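Local coordinates for peptidase M14 domain-containing protein (Shewanella amazonensis, PDB 2QVP) that is a putative zinc-dependent metallopeptidase of the M14 family, probably with carboxypeptidase-type hydrolase activity, whose substrate is not established, at residues Leu65-Ile70 with Arg99-Val104; Thr177-Phe182 with Asp197-Tyr202; Leu53-Ser58 with Ser103-Val108; Ile24-Ser29 with Gly81-Leu86. All blocks are in the same frame, centred on the assembly; numbering follows the deposited sequence.

How the contacts relate
Three of the four contacts gather round strand 101-105, and all four are largely buried. Contacts 1 and 3 share Ser-103 and Val-104 and lie on the two edges of that strand, parallel to 67-72 in one case and antiparallel to 51-57 in the other, so backbone hydrogen bonds run through both, helped in contact 3 by two waters. Contact 4 pairs two helices through aromatic and aliphatic side chains, without polar bonds between them; Leu-85 of helix 80-91 links it to both by packing on Val-104. Contact 2 stands apart, its centre about 21 Å from that of contact 1, toward the far side of the same sheet, where a leucine seats a helix near the predicted active-site Glu-245.

Contact 1 (Leu65-Ile70 with Arg99-Val104)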
loop_
_atom_site.group_PDB
_atom_site.type_symbol
_atom_site.label_atom_id
_atom_site.label_comp_id
_atom_site.label_asym_id
_atom_site.label_seq_id
_atom_site.Cartn_x
_atom_site.Cartn_y
_atom_site.Cartn_z
ATOM N N LEU A 65 -4.632 21.017 3.166
ATOM C CA LEU A 65 -5.044 19.896 2.313
ATOM C C LEU A 65 -4.821 18.610 3.064
ATOM O O LEU A 65 -3.929 18.559 3.918
ATOM C CB LEU A 65 -4.224 19.857 1.026
ATOM C CG LEU A 65 -4.291 21.100 0.137
ATOM C CD1 LEU A 65 -3.368 20.917 -1.046
ATOM C CD2 LEU A 65 -5.715 21.374 -0.330
ATOM N N PRO A 66 -5.635 17.565 2.773
ATOM C CA PRO A 66 -5.408 16.285 3.450
ATOM C C PRO A 66 -4.054 15.644 3.087
ATOM O O PRO A 66 -3.533 15.862 1.998
ATOM C CB PRO A 66 -6.571 15.398 2.962
ATOM C CG PRO A 66 -7.065 16.032 1.709
ATOM C CD PRO A 66 -6.815 17.510 1.882
ATOM N N ASN A 67 -3.508 14.929 4.051
ATOM C CA ASN A 67 -2.288 14.184 3.938
ATOM C C ASN A 67 -2.669 12.737 3.807
ATOM O O ASN A 67 -3.082 12.105 4.791
ATOM C CB ASN A 67 -1.399 14.365 5.161
ATOM C CG ASN A 67 -0.897 15.796 5.327
ATOM O OD1 ASN A 67 -1.170 16.670 4.499
ATOM N ND2 ASN A 67 -0.190 16.046 6.431
ATOM N N LEU A 68 -2.539 12.229 2.583
ATOM C CA LEU A 68 -2.817 10.846 2.275
ATOM C C LEU A 68 -1.508 10.094 1.955
ATOM O O LEU A 68 -0.650 10.634 1.305
ATOM C CB LEU A 68 -3.781 10.757 1.098
ATOM C CG LEU A 68 -5.280 10.581 1.324
ATOM C CD1 LEU A 68 -5.810 11.236 2.595
ATOM C CD2 LEU A 68 -6.009 11.005 0.037
ATOM N N LEU A 69 -1.378 8.868 2.469
ATOM C CA LEU A 69 -0.222 8.007 2.181
ATOM C C LEU A 69 -0.711 6.717 1.532
ATOM O O LEU A 69 -1.694 6.105 2.001
ATOM C CB LEU A 69 0.575 7.692 3.441
ATOM C CG LEU A 69 1.814 6.771 3.312
ATOM C CD1 LEU A 69 2.843 7.335 2.359
ATOM C CD2 LEU A 69 2.432 6.511 4.673
ATOM N N ILE A 70 -0.026 6.310 0.462
ATOM C CA ILE A 70 -0.281 5.071 -0.188
ATOM C C ILE A 70 0.978 4.227 -0.091
ATOM O O ILE A 70 2.035 4.693 -0.498
ATOM C CB ILE A 70 -0.656 5.235 -1.669
ATOM C CG1 ILE A 70 -1.882 6.171 -1.841
ATOM C CG2 ILE A 70 -0.894 3.854 -2.254
ATOM C CD1 ILE A 70 -2.368 6.320 -3.263
ATOM N N ARG A 99 -5.322 19.574 -4.439
ATOM C CA ARG A 99 -6.289 19.218 -3.395
ATOM C C ARG A 99 -5.897 18.105 -2.401
ATOM O O ARG A 99 -6.693 17.793 -1.497
ATOM C CB ARG A 99 -7.635 18.892 -4.042
ATOM C CG ARG A 99 -7.645 17.717 -4.975
ATOM C CD ARG A 99 -9.053 17.425 -5.377
ATOM N NE ARG A 99 -9.124 16.255 -6.238
ATOM C CZ ARG A 99 -8.934 16.260 -7.553
ATOM N NH1 ARG A 99 -8.572 17.360 -8.219
ATOM N NH2 ARG A 99 -9.060 15.112 -8.211
ATOM N N VAL A 100 -4.694 17.536 -2.549
ATOM C CA VAL A 100 -4.185 16.514 -1.628
ATOM C C VAL A 100 -2.652 16.573 -1.549
ATOM O O VAL A 100 -2.004 16.898 -2.533
ATOM C CB VAL A 100 -4.605 15.080 -2.057
ATOM C CG1 VAL A 100 -3.882 14.644 -3.362
ATOM C CG2 VAL A 100 -4.378 14.064 -0.910
ATOM N N ASN A 101 -2.112 16.337 -0.347
ATOM C CA ASN A 101 -0.684 16.199 -0.109
ATOM C C ASN A 101 -0.495 14.715 -0.193
ATOM O O ASN A 101 -0.716 14.015 0.784
ATOM C CB ASN A 101 -0.302 16.724 1.259
ATOM C CG ASN A 101 -0.555 18.209 1.413
ATOM O OD1 ASN A 101 -0.394 18.977 0.473
ATOM N ND2 ASN A 101 -0.955 18.618 2.616
ATOM N N LEU A 102 -0.189 14.215 -1.389
ATOM C CA LEU A 102 -0.084 12.764 -1.577
ATOM C C LEU A 102 1.346 12.281 -1.374
ATOM O O LEU A 102 2.255 12.850 -1.936
ATOM C CB LEU A 102 -0.594 12.354 -2.954
ATOM C CG LEU A 102 -0.672 10.849 -3.227
ATOM C CD1 LEU A 102 -1.647 10.121 -2.321
ATOM C CD2 LEU A 102 -1.019 10.627 -4.684
ATOM N N SER A 103 1.514 11.260 -0.524
ATOM C CA SER A 103 2.780 10.574 -0.313
ATOM C C SER A 103 2.642 9.105 -0.690
ATOM O O SER A 103 1.543 8.516 -0.590
ATOM C CB SER A 103 3.209 10.740 1.131
ATOM O OG SER A 103 3.334 12.122 1.360
ATOM N N VAL A 104 3.738 8.501 -1.158
ATOM C CA VAL A 104 3.690 7.129 -1.583
ATOM C C VAL A 104 4.946 6.385 -1.169
ATOM O O VAL A 104 6.000 6.929 -1.284
ATOM C CB VAL A 104 3.518 7.023 -3.135
ATOM C CG1 VAL A 104 3.712 5.614 -3.566
ATOM C CG2 VAL A 104 2.127 7.513 -3.591
#
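The side-chain nitrogen ND2 of Asn-101 is gripped by two carbonyl oxygens: it donates to OD1 of Asn-67 at 2.7 Å and to the backbone oxygen of Lys-62. The bond to Asn-67 is nearly straight, 173° at the hydrogen, and OD1 lies in the amide plane of Asn-101, although the two amide planes are turned 51° from each other. Register puts both side chains on one face of the sheet, and in each CG lies anti to the carbonyl carbon (chi1 near -65°), turning the amides toward each other. Leu-65 crosses Asn-101 at about a right angle, and its CD2 rests 3.8 Å from CA of Arg-99. A leucine in place of Asn-101 would probably leave OD1 of Asn-67 and the carbonyl of Lys-62 without their shared donor.

The backbones run parallel in register, Asn-67 beside Asn-101 through Ile-70 beside Val-104. Asn-101 N donates to Pro-66 O at 2.8 Å, Leu-68 N donates to Asn-101 O, Leu-68 O accepts from Ser-103 N, and Ile-70 N donates to Ser-103 O. On the face of Leu-68 and Ile-70 the contacts are aliphatic: CD2 of Leu-68 meets CG2 of Val-100 at 3.6 Å, while CD1 of Leu-102 touches CD1 of Ile-70 at 4.0 Å. Helices 80-91 and 252-270 cover this face. Strand 67-72, helix 80-91 and strand 101-105 thus form a beta-alpha-beta unit, its two strands adjacent and parallel in the mixed sheet of an M14-type alpha/beta fold.

Contact 2 (Thr177-Phe182 with Asp197-Tyr202); sequences TYVYTF and DALGQY
Leu-199, reaching from helix 190-200 to the start of strand 178-182, carries nearly all of this contact. Its CB faces both branches of Thr-177, 3.7 Å from OG1 and 3.8 Å from CG2. CG follows at 4.0 Å from OG1. At the tip, CD1 comes to 3.4 Å from OG1 of Thr-177 and 3.5 Å from CG1 of Val-179, and it also passes 3.7 Å from the backbone oxygen of Tyr-178. This one methyl thus touches three successive residues, Thr-177 just before the strand and the first two residues in it. Having CG opposite the carbonyl carbon (chi1 -66°) and CD1 reaching onward, the leucine crosses both Thr-177 and Val-179 obliquely. Beyond it, Ser-244 and Thr-246 of strand 241-247 also touch Leu-199.

OG1 of Thr-177 has its polar partner elsewhere, in a hydrogen bond with the backbone oxygen of Glu-245, the predicted proton donor or acceptor. A valine at Thr-177 would keep much of the bulk against Leu-199, yet the carbonyl of Glu-245 would probably lose this hydroxyl partner. The neighbouring Tyr-178 points its CB away from the helix; its side chain lies about 4 Å from that of Glu-245. The helix side is therefore apolar, while OG1 of Thr-177 both packs against Leu-199 and serves Glu-245 on the adjacent strand 241-247, and OH of Tyr-178 hydrogen-bonds Asp-171 on strand 165-171, one strand further; both residues adjoin Glu-245.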
loop_
_atom_site.group_PDB
_atom_site.type_symbol
_atom_site.label_atom_id
_atom_site.label_comp_id
_atom_site.label_asym_id
_atom_site.label_seq_id
_atom_site.Cartn_x
_atom_site.Cartn_y
_atom_site.Cartn_z
ATOM N N THR A 177 -11.793 -11.134 -3.607
ATOM C CA THR A 177 -11.181 -9.930 -3.041
ATOM C C THR A 177 -11.934 -9.471 -1.797
ATOM O O THR A 177 -13.089 -9.829 -1.571
ATOM C CB THR A 177 -11.051 -8.803 -4.132
ATOM O OG1 THR A 177 -10.109 -7.794 -3.710
ATOM C CG2 THR A 177 -12.379 -8.177 -4.441
ATOM N N TYR A 178 -11.236 -8.696 -0.977
ATOM C CA TYR A 178 -11.761 -8.177 0.269
ATOM C C TYR A 178 -10.831 -7.048 0.714
ATOM O O TYR A 178 -9.825 -6.763 0.073
ATOM C CB TYR A 178 -11.853 -9.274 1.346
ATOM C CG TYR A 178 -10.523 -9.883 1.747
ATOM C CD1 TYR A 178 -9.918 -10.841 0.952
ATOM C CD2 TYR A 178 -9.880 -9.508 2.938
ATOM C CE1 TYR A 178 -8.702 -11.388 1.289
ATOM C CE2 TYR A 178 -8.666 -10.068 3.303
ATOM C CZ TYR A 178 -8.083 -11.023 2.466
ATOM O OH TYR A 178 -6.866 -11.603 2.766
ATOM N N VAL A 179 -11.220 -6.382 1.783
ATOM C CA VAL A 179 -10.450 -5.290 2.352
ATOM C C VAL A 179 -10.474 -5.360 3.878
ATOM O O VAL A 179 -11.419 -5.911 4.490
ATOM C CB VAL A 179 -10.992 -3.914 1.905
ATOM C CG1 VAL A 179 -10.713 -3.674 0.433
ATOM C CG2 VAL A 179 -12.510 -3.802 2.245
ATOM N N TYR A 180 -9.384 -4.857 4.461
ATOM C CA TYR A 180 -9.248 -4.630 5.878
ATOM C C TYR A 180 -9.477 -3.147 5.943
ATOM O O TYR A 180 -8.812 -2.419 5.208
ATOM C CB TYR A 180 -7.842 -4.908 6.425
ATOM C CG TYR A 180 -7.461 -6.357 6.600
ATOM C CD1 TYR A 180 -6.872 -7.061 5.558
ATOM C CD2 TYR A 180 -7.716 -7.032 7.793
ATOM C CE1 TYR A 180 -6.545 -8.402 5.698
ATOM C CE2 TYR A 180 -7.373 -8.382 7.949
ATOM C CZ TYR A 180 -6.802 -9.054 6.897
ATOM O OH TYR A 180 -6.445 -10.361 7.055
ATOM N N THR A 181 -10.398 -2.676 6.776
ATOM C CA THR A 181 -10.564 -1.228 6.919
ATOM C C THR A 181 -10.606 -0.792 8.382
ATOM O O THR A 181 -10.897 -1.575 9.295
ATOM C CB THR A 181 -11.830 -0.712 6.192
ATOM O OG1 THR A 181 -12.985 -1.305 6.786
ATOM C CG2 THR A 181 -11.785 -1.030 4.691
ATOM N N PHE A 182 -10.315 0.486 8.563
ATOM C CA PHE A 182 -10.289 1.143 9.832
ATOM C C PHE A 182 -11.076 2.437 9.711
ATOM O O PHE A 182 -10.741 3.280 8.873
ATOM C CB PHE A 182 -8.846 1.457 10.251
ATOM C CG PHE A 182 -7.954 0.238 10.398
ATOM C CD1 PHE A 182 -7.257 -0.279 9.302
ATOM C CD2 PHE A 182 -7.780 -0.350 11.629
ATOM C CE1 PHE A 182 -6.446 -1.398 9.441
ATOM C CE2 PHE A 182 -6.970 -1.452 11.781
ATOM C CZ PHE A 182 -6.296 -1.977 10.702
ATOM N N ASP A 197 -16.000 -1.990 -3.117
ATOM C CA ASP A 197 -16.723 -1.939 -4.407
ATOM C C ASP A 197 -15.755 -1.731 -5.555
ATOM O O ASP A 197 -15.886 -2.407 -6.549
ATOM C CB ASP A 197 -17.825 -0.853 -4.453
ATOM C CG ASP A 197 -19.086 -1.236 -3.668
ATOM O OD1 ASP A 197 -19.191 -2.369 -3.148
ATOM O OD2 ASP A 197 -19.994 -0.381 -3.575
ATOM N N ALA A 198 -14.789 -0.825 -5.408
ATOM C CA ALA A 198 -13.785 -0.581 -6.434
ATOM C C ALA A 198 -13.079 -1.870 -6.863
ATOM O O ALA A 198 -12.939 -2.115 -8.056
ATOM C CB ALA A 198 -12.755 0.462 -5.956
ATOM N N LEU A 199 -12.652 -2.683 -5.893
ATOM C CA LEU A 199 -12.023 -3.987 -6.171
ATOM C C LEU A 199 -13.023 -4.987 -6.768
ATOM O O LEU A 199 -12.656 -5.811 -7.617
ATOM C CB LEU A 199 -11.407 -4.577 -4.900
ATOM C CG LEU A 199 -10.211 -3.841 -4.264
ATOM C CD1 LEU A 199 -9.879 -4.488 -2.901
ATOM C CD2 LEU A 199 -8.992 -3.847 -5.152
ATOM N N GLY A 200 -14.276 -4.895 -6.295
ATOM C CA GLY A 200 -15.415 -5.697 -6.753
ATOM C C GLY A 200 -15.810 -5.513 -8.207
ATOM O O GLY A 200 -16.573 -6.335 -8.763
ATOM N N GLN A 201 -15.341 -4.425 -8.825
ATOM C CA GLN A 201 -15.558 -4.203 -10.248
ATOM C C GLN A 201 -14.690 -5.171 -11.050
ATOM O O GLN A 201 -15.027 -5.482 -12.196
ATOM C CB GLN A 201 -15.239 -2.757 -10.663
ATOM C CG GLN A 201 -16.004 -1.646 -9.929
ATOM C CD GLN A 201 -17.519 -1.737 -10.063
ATOM O OE1 GLN A 201 -18.036 -1.893 -11.168
ATOM N NE2 GLN A 201 -18.236 -1.607 -8.937
ATOM N N TYR A 202 -13.575 -5.622 -10.462
ATOM C CA TYR A 202 -12.647 -6.556 -11.094
ATOM C C TYR A 202 -12.843 -8.015 -10.656
ATOM O O TYR A 202 -12.720 -8.914 -11.493
ATOM C CB TYR A 202 -11.190 -6.094 -10.853
ATOM C CG TYR A 202 -10.921 -4.754 -11.484
ATOM C CD1 TYR A 202 -11.198 -3.569 -10.800
ATOM C CD2 TYR A 202 -10.436 -4.663 -12.794
ATOM C CE1 TYR A 202 -11.004 -2.333 -11.396
ATOM C CE2 TYR A 202 -10.211 -3.419 -13.392
ATOM C CZ TYR A 202 -10.508 -2.259 -12.686
ATOM O OH TYR A 202 -10.289 -1.027 -13.253
#

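Contact 3 (Leu53-Ser58 with Ser103-Val108)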
loop_
_atom_site.group_PDB
_atom_site.type_symbol
_atom_site.label_atom_id
_atom_site.label_comp_id
_atom_site.label_asym_id
_atom_site.label_seq_id
_atom_site.Cartn_x
_atom_site.Cartn_y
_atom_site.Cartn_z
ATOM N N LEU A 53 14.624 2.192 -0.644
ATOM C CA LEU A 53 13.259 2.297 -0.140
ATOM C C LEU A 53 12.883 3.775 -0.217
ATOM O O LEU A 53 13.324 4.584 0.612
ATOM C CB LEU A 53 13.087 1.814 1.308
ATOM C CG LEU A 53 12.976 0.335 1.624
ATOM C CD1 LEU A 53 14.314 -0.364 1.350
ATOM C CD2 LEU A 53 12.495 0.152 3.122
ATOM N N TYR A 54 12.041 4.110 -1.197
ATOM C CA TYR A 54 11.605 5.482 -1.433
ATOM C C TYR A 54 10.342 5.942 -0.734
ATOM O O TYR A 54 9.406 5.177 -0.519
ATOM C CB TYR A 54 11.297 5.701 -2.938
ATOM C CG TYR A 54 12.483 5.713 -3.856
ATOM C CD1 TYR A 54 13.422 6.752 -3.800
ATOM C CD2 TYR A 54 12.654 4.717 -4.834
ATOM C CE1 TYR A 54 14.515 6.782 -4.663
ATOM C CE2 TYR A 54 13.733 4.750 -5.711
ATOM C CZ TYR A 54 14.670 5.772 -5.600
ATOM O OH TYR A 54 15.748 5.812 -6.444
ATOM N N LEU A 55 10.325 7.228 -0.423
ATOM C CA LEU A 55 9.124 7.935 -0.039
ATOM C C LEU A 55 8.987 9.014 -1.110
ATOM O O LEU A 55 9.841 9.882 -1.217
ATOM C CB LEU A 55 9.229 8.581 1.335
ATOM C CG LEU A 55 7.936 9.337 1.709
ATOM C CD1 LEU A 55 6.771 8.324 1.948
ATOM C CD2 LEU A 55 8.213 10.222 2.889
ATOM N N LEU A 56 7.929 8.955 -1.910
ATOM C CA LEU A 56 7.707 9.938 -2.951
ATOM C C LEU A 56 6.636 10.864 -2.412
ATOM O O LEU A 56 5.631 10.379 -1.894
ATOM C CB LEU A 56 7.233 9.277 -4.247
ATOM C CG LEU A 56 8.117 8.243 -4.945
ATOM C CD1 LEU A 56 7.515 7.859 -6.272
ATOM C CD2 LEU A 56 9.534 8.733 -5.143
ATOM N N GLN A 57 6.825 12.175 -2.525
ATOM C CA GLN A 57 5.837 13.135 -2.036
ATOM C C GLN A 57 5.490 14.117 -3.136
ATOM O O GLN A 57 6.375 14.570 -3.872
ATOM C CB GLN A 57 6.371 13.873 -0.800
ATOM C CG GLN A 57 6.575 12.931 0.371
ATOM C CD GLN A 57 6.846 13.621 1.675
ATOM O OE1 GLN A 57 7.882 14.288 1.836
ATOM N NE2 GLN A 57 5.939 13.422 2.656
ATOM N N SER A 58 4.211 14.445 -3.254
ATOM C CA SER A 58 3.783 15.400 -4.247
ATOM C C SER A 58 4.406 16.782 -3.945
ATOM O O SER A 58 4.738 17.080 -2.784
ATOM C CB SER A 58 2.254 15.482 -4.320
ATOM O OG SER A 58 1.656 15.796 -3.064
ATOM N N SER A 103 1.514 11.260 -0.524
ATOM C CA SER A 103 2.780 10.574 -0.313
ATOM C C SER A 103 2.642 9.105 -0.690
ATOM O O SER A 103 1.543 8.516 -0.590
ATOM C CB SER A 103 3.209 10.740 1.131
ATOM O OG SER A 103 3.334 12.122 1.360
ATOM N N VAL A 104 3.738 8.501 -1.158
ATOM C CA VAL A 104 3.690 7.129 -1.583
ATOM C C VAL A 104 4.946 6.385 -1.169
ATOM O O VAL A 104 6.000 6.929 -1.284
ATOM C CB VAL A 104 3.518 7.023 -3.135
ATOM C CG1 VAL A 104 3.712 5.614 -3.566
ATOM C CG2 VAL A 104 2.127 7.513 -3.591
ATOM N N LEU A 105 4.786 5.174 -0.630
ATOM C CA LEU A 105 5.862 4.239 -0.337
ATOM C C LEU A 105 5.655 3.189 -1.448
ATOM O O LEU A 105 4.925 2.225 -1.252
ATOM C CB LEU A 105 5.744 3.636 1.077
ATOM C CG LEU A 105 6.138 4.552 2.242
ATOM C CD1 LEU A 105 5.697 4.032 3.586
ATOM C CD2 LEU A 105 7.691 4.791 2.237
ATOM N N PRO A 106 6.258 3.402 -2.631
ATOM C CA PRO A 106 5.952 2.503 -3.754
ATOM C C PRO A 106 6.373 1.024 -3.627
ATOM O O PRO A 106 5.679 0.149 -4.162
ATOM C CB PRO A 106 6.640 3.198 -4.941
ATOM C CG PRO A 106 7.642 4.049 -4.387
ATOM C CD PRO A 106 7.193 4.464 -3.048
ATOM N N LEU A 107 7.476 0.771 -2.920
ATOM C CA LEU A 107 8.032 -0.563 -2.706
ATOM C C LEU A 107 8.844 -0.618 -1.405
ATOM O O LEU A 107 9.946 -0.068 -1.305
ATOM C CB LEU A 107 8.904 -0.956 -3.893
ATOM C CG LEU A 107 9.618 -2.308 -3.922
ATOM C CD1 LEU A 107 8.687 -3.484 -3.563
ATOM C CD2 LEU A 107 10.285 -2.454 -5.315
ATOM N N VAL A 108 8.294 -1.305 -0.411
ATOM C CA VAL A 108 8.927 -1.453 0.892
ATOM C C VAL A 108 9.863 -2.654 0.966
ATOM O O VAL A 108 10.794 -2.602 1.687
ATOM C CB VAL A 108 7.843 -1.499 2.016
ATOM C CG1 VAL A 108 8.455 -1.823 3.411
ATOM C CG2 VAL A 108 7.077 -0.193 2.005
HETATM O O HOH W 1 8.779 2.550 -0.716
HETATM O O HOH W 2 11.265 1.894 -3.026
#
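Strands 53-57 and 103-105 run antiparallel, their directions 161° apart, with Leu-56 and Val-104 as a hydrogen-bonded pair: Leu-56 N donates to Val-104 O at 2.9 Å, and Val-104 N returns a bond to Leu-56 O at 2.8 Å. Gln-57 and Ser-103 form the adjacent non-hydrogen-bonded pair, joined instead by their side chains. The amide NE2 of Gln-57 donates to OG of Ser-103 at 3.2 Å, with the hydroxyl close to the amide plane.

Past Leu-105 the chains separate and two waters fill in. The first receives the N-H of Leu-107 and donates to Tyr-54 O at 2.7 Å; the second accepts from Tyr-54 N and donates to Leu-107 O. Beside the first, CD1 of Leu-55 meets CD2 of Leu-105 at 3.7 Å, its CG trans to the backbone N (chi1 179°). CG of Pro-106 meets CB of Tyr-54 and CD1 of Leu-56, both at 4.3 Å. CD2 of Leu-53 covers Val-108 O at 3.5 Å, a buried carbonyl oxygen with no hydrogen-bond partner.

Strand 101-105 therefore has 51-57 on one edge and 67-72 on the other, while 51-57 is flanked beyond by 41-48. Helix 154-160 covers Leu-55 and Leu-105; helix 24-38 packs on Leu-56 and Pro-106.

Contact 4 (Ile24-Ser29 with Gly81-Leu86); sequences IQRFYS and GPWGLL
Arg-26 is the first residue of helix 24-29 to touch helix 81-86, its CG lying 4.2 Å from CH2 of Trp-83, at the edge of the indole. Phe-27 comes next and carries the contact. Its backbone N and its CB sit near the same CH2, the latter at 3.8 Å. Phe-27 turns its ring away from its own backbone N (chi1 -179°), reaches across to the other helix and sets its edge against the face of Trp-83, a T-shaped stack with centroids 5.3 Å apart and planes at 84°. Farther round the ring, CE1 meets the backbone oxygen of Pro-82 at 3.3 Å, near the ring plane, and CB of the same proline at 3.7 Å. CD1 touches CD1 of Leu-86 at 3.8 Å.

The helix axes are 11.0 Å apart at their closest, so long side chains bridge the gap. Phe-113 of helix 110-115 and Phe-17 add further rings around the pair, and NE1 of Trp-83 hydrogen-bonds Ser-21 O. The contact is consistent with dispersion and with a slightly positive phenyl edge facing the indole pi cloud and the backbone carbonyl of Pro-82, which also accepts from Leu-86 N; this probably favours the orientation even without a conventional hydrogen bond.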
loop_
_atom_site.group_PDB
_atom_site.type_symbol
_atom_site.label_atom_id
_atom_site.label_comp_id
_atom_site.label_asym_id
_atom_site.label_seq_id
_atom_site.Cartn_x
_atom_site.Cartn_y
_atom_site.Cartn_z
ATOM N N ILE A 24 12.601 -5.627 -11.229
ATOM C CA ILE A 24 12.816 -4.484 -10.338
ATOM C C ILE A 24 13.580 -3.338 -11.023
ATOM O O ILE A 24 13.331 -2.170 -10.698
ATOM C CB ILE A 24 13.476 -4.917 -8.996
ATOM C CG1 ILE A 24 13.265 -3.831 -7.937
ATOM C CG2 ILE A 24 14.955 -5.288 -9.212
ATOM C CD1 ILE A 24 13.729 -4.192 -6.528
ATOM N N GLN A 25 14.466 -3.654 -11.970
ATOM C CA GLN A 25 15.168 -2.609 -12.737
ATOM C C GLN A 25 14.184 -1.804 -13.593
ATOM O O GLN A 25 14.276 -0.565 -13.647
ATOM C CB GLN A 25 16.297 -3.176 -13.622
ATOM C CG GLN A 25 17.620 -3.497 -12.887
ATOM C CD GLN A 25 18.842 -3.600 -13.850
ATOM O OE1 GLN A 25 18.697 -3.586 -15.086
ATOM N NE2 GLN A 25 20.057 -3.686 -13.268
ATOM N N ARG A 26 13.277 -2.515 -14.277
ATOM C CA ARG A 26 12.208 -1.909 -15.056
ATOM C C ARG A 26 11.270 -1.110 -14.154
ATOM O O ARG A 26 10.826 -0.026 -14.545
ATOM C CB ARG A 26 11.398 -2.961 -15.851
ATOM C CG ARG A 26 10.168 -2.388 -16.632
ATOM C CD ARG A 26 10.554 -1.364 -17.698
ATOM N NE ARG A 26 11.325 -2.008 -18.764
ATOM C CZ ARG A 26 10.810 -2.776 -19.727
ATOM N NH1 ARG A 26 9.501 -3.000 -19.823
ATOM N NH2 ARG A 26 11.620 -3.319 -20.630
ATOM N N PHE A 27 10.924 -1.679 -12.993
ATOM C CA PHE A 27 10.098 -1.008 -12.005
ATOM C C PHE A 27 10.657 0.369 -11.599
ATOM O O PHE A 27 9.966 1.393 -11.705
ATOM C CB PHE A 27 9.893 -1.877 -10.745
ATOM C CG PHE A 27 9.033 -1.206 -9.736
ATOM C CD1 PHE A 27 7.663 -1.114 -9.957
ATOM C CD2 PHE A 27 9.590 -0.580 -8.626
ATOM C CE1 PHE A 27 6.874 -0.437 -9.079
ATOM C CE2 PHE A 27 8.803 0.110 -7.742
ATOM C CZ PHE A 27 7.440 0.185 -7.971
ATOM N N TYR A 28 11.911 0.397 -11.132
ATOM C CA TYR A 28 12.542 1.648 -10.729
ATOM C C TYR A 28 12.727 2.594 -11.899
ATOM O O TYR A 28 12.581 3.774 -11.718
ATOM C CB TYR A 28 13.879 1.417 -10.035
ATOM C CG TYR A 28 13.812 0.875 -8.623
ATOM C CD1 TYR A 28 13.126 1.564 -7.627
ATOM C CD2 TYR A 28 14.561 -0.243 -8.249
ATOM C CE1 TYR A 28 13.142 1.123 -6.310
ATOM C CE2 TYR A 28 14.575 -0.696 -6.942
ATOM C CZ TYR A 28 13.864 -0.011 -5.979
ATOM O OH TYR A 28 13.880 -0.439 -4.680
ATOM N N SER A 29 13.011 2.084 -13.094
ATOM C CA SER A 29 13.085 2.954 -14.286
ATOM C C SER A 29 11.782 3.703 -14.569
ATOM O O SER A 29 11.780 4.938 -14.753
ATOM C CB SER A 29 13.441 2.131 -15.502
ATOM O OG SER A 29 14.780 1.712 -15.374
ATOM N N GLY A 81 0.591 -4.667 -6.176
ATOM C CA GLY A 81 0.584 -3.432 -5.408
ATOM C C GLY A 81 1.479 -2.388 -6.047
ATOM O O GLY A 81 0.956 -1.360 -6.492
ATOM N N PRO A 82 2.819 -2.619 -6.062
ATOM C CA PRO A 82 3.784 -1.728 -6.711
ATOM C C PRO A 82 3.505 -1.428 -8.185
ATOM O O PRO A 82 3.574 -0.283 -8.580
ATOM C CB PRO A 82 5.109 -2.488 -6.562
ATOM C CG PRO A 82 4.963 -3.196 -5.318
ATOM C CD PRO A 82 3.527 -3.683 -5.317
ATOM N N TRP A 83 3.168 -2.444 -8.973
ATOM C CA TRP A 83 2.880 -2.226 -10.378
ATOM C C TRP A 83 1.614 -1.424 -10.535
ATOM O O TRP A 83 1.547 -0.593 -11.428
ATOM C CB TRP A 83 2.812 -3.529 -11.172
ATOM C CG TRP A 83 4.149 -4.187 -11.317
ATOM C CD1 TRP A 83 4.576 -5.308 -10.695
ATOM C CD2 TRP A 83 5.243 -3.749 -12.148
ATOM N NE1 TRP A 83 5.853 -5.606 -11.072
ATOM C CE2 TRP A 83 6.296 -4.666 -11.960
ATOM C CE3 TRP A 83 5.439 -2.659 -13.004
ATOM C CZ2 TRP A 83 7.526 -4.536 -12.599
ATOM C CZ3 TRP A 83 6.653 -2.538 -13.652
ATOM C CH2 TRP A 83 7.677 -3.477 -13.450
ATOM N N GLY A 84 0.623 -1.678 -9.684
ATOM C CA GLY A 84 -0.614 -0.926 -9.670
ATOM C C GLY A 84 -0.363 0.525 -9.317
ATOM O O GLY A 84 -0.989 1.434 -9.899
ATOM N N LEU A 85 0.532 0.765 -8.356
ATOM C CA LEU A 85 0.860 2.135 -7.976
ATOM C C LEU A 85 1.508 2.858 -9.126
ATOM O O LEU A 85 1.219 4.028 -9.376
ATOM C CB LEU A 85 1.787 2.162 -6.799
ATOM C CG LEU A 85 1.931 3.595 -6.257
ATOM C CD1 LEU A 85 1.376 3.652 -4.845
ATOM C CD2 LEU A 85 3.382 3.938 -6.299
ATOM N N LEU A 86 2.385 2.152 -9.830
ATOM C CA LEU A 86 3.031 2.695 -11.006
ATOM C C LEU A 86 1.949 3.053 -12.030
ATOM O O LEU A 86 1.987 4.140 -12.616
ATOM C CB LEU A 86 4.046 1.679 -11.553
ATOM C CG LEU A 86 5.235 2.104 -12.368
ATOM C CD1 LEU A 86 5.989 0.825 -12.795
ATOM C CD2 LEU A 86 4.849 2.923 -13.555
#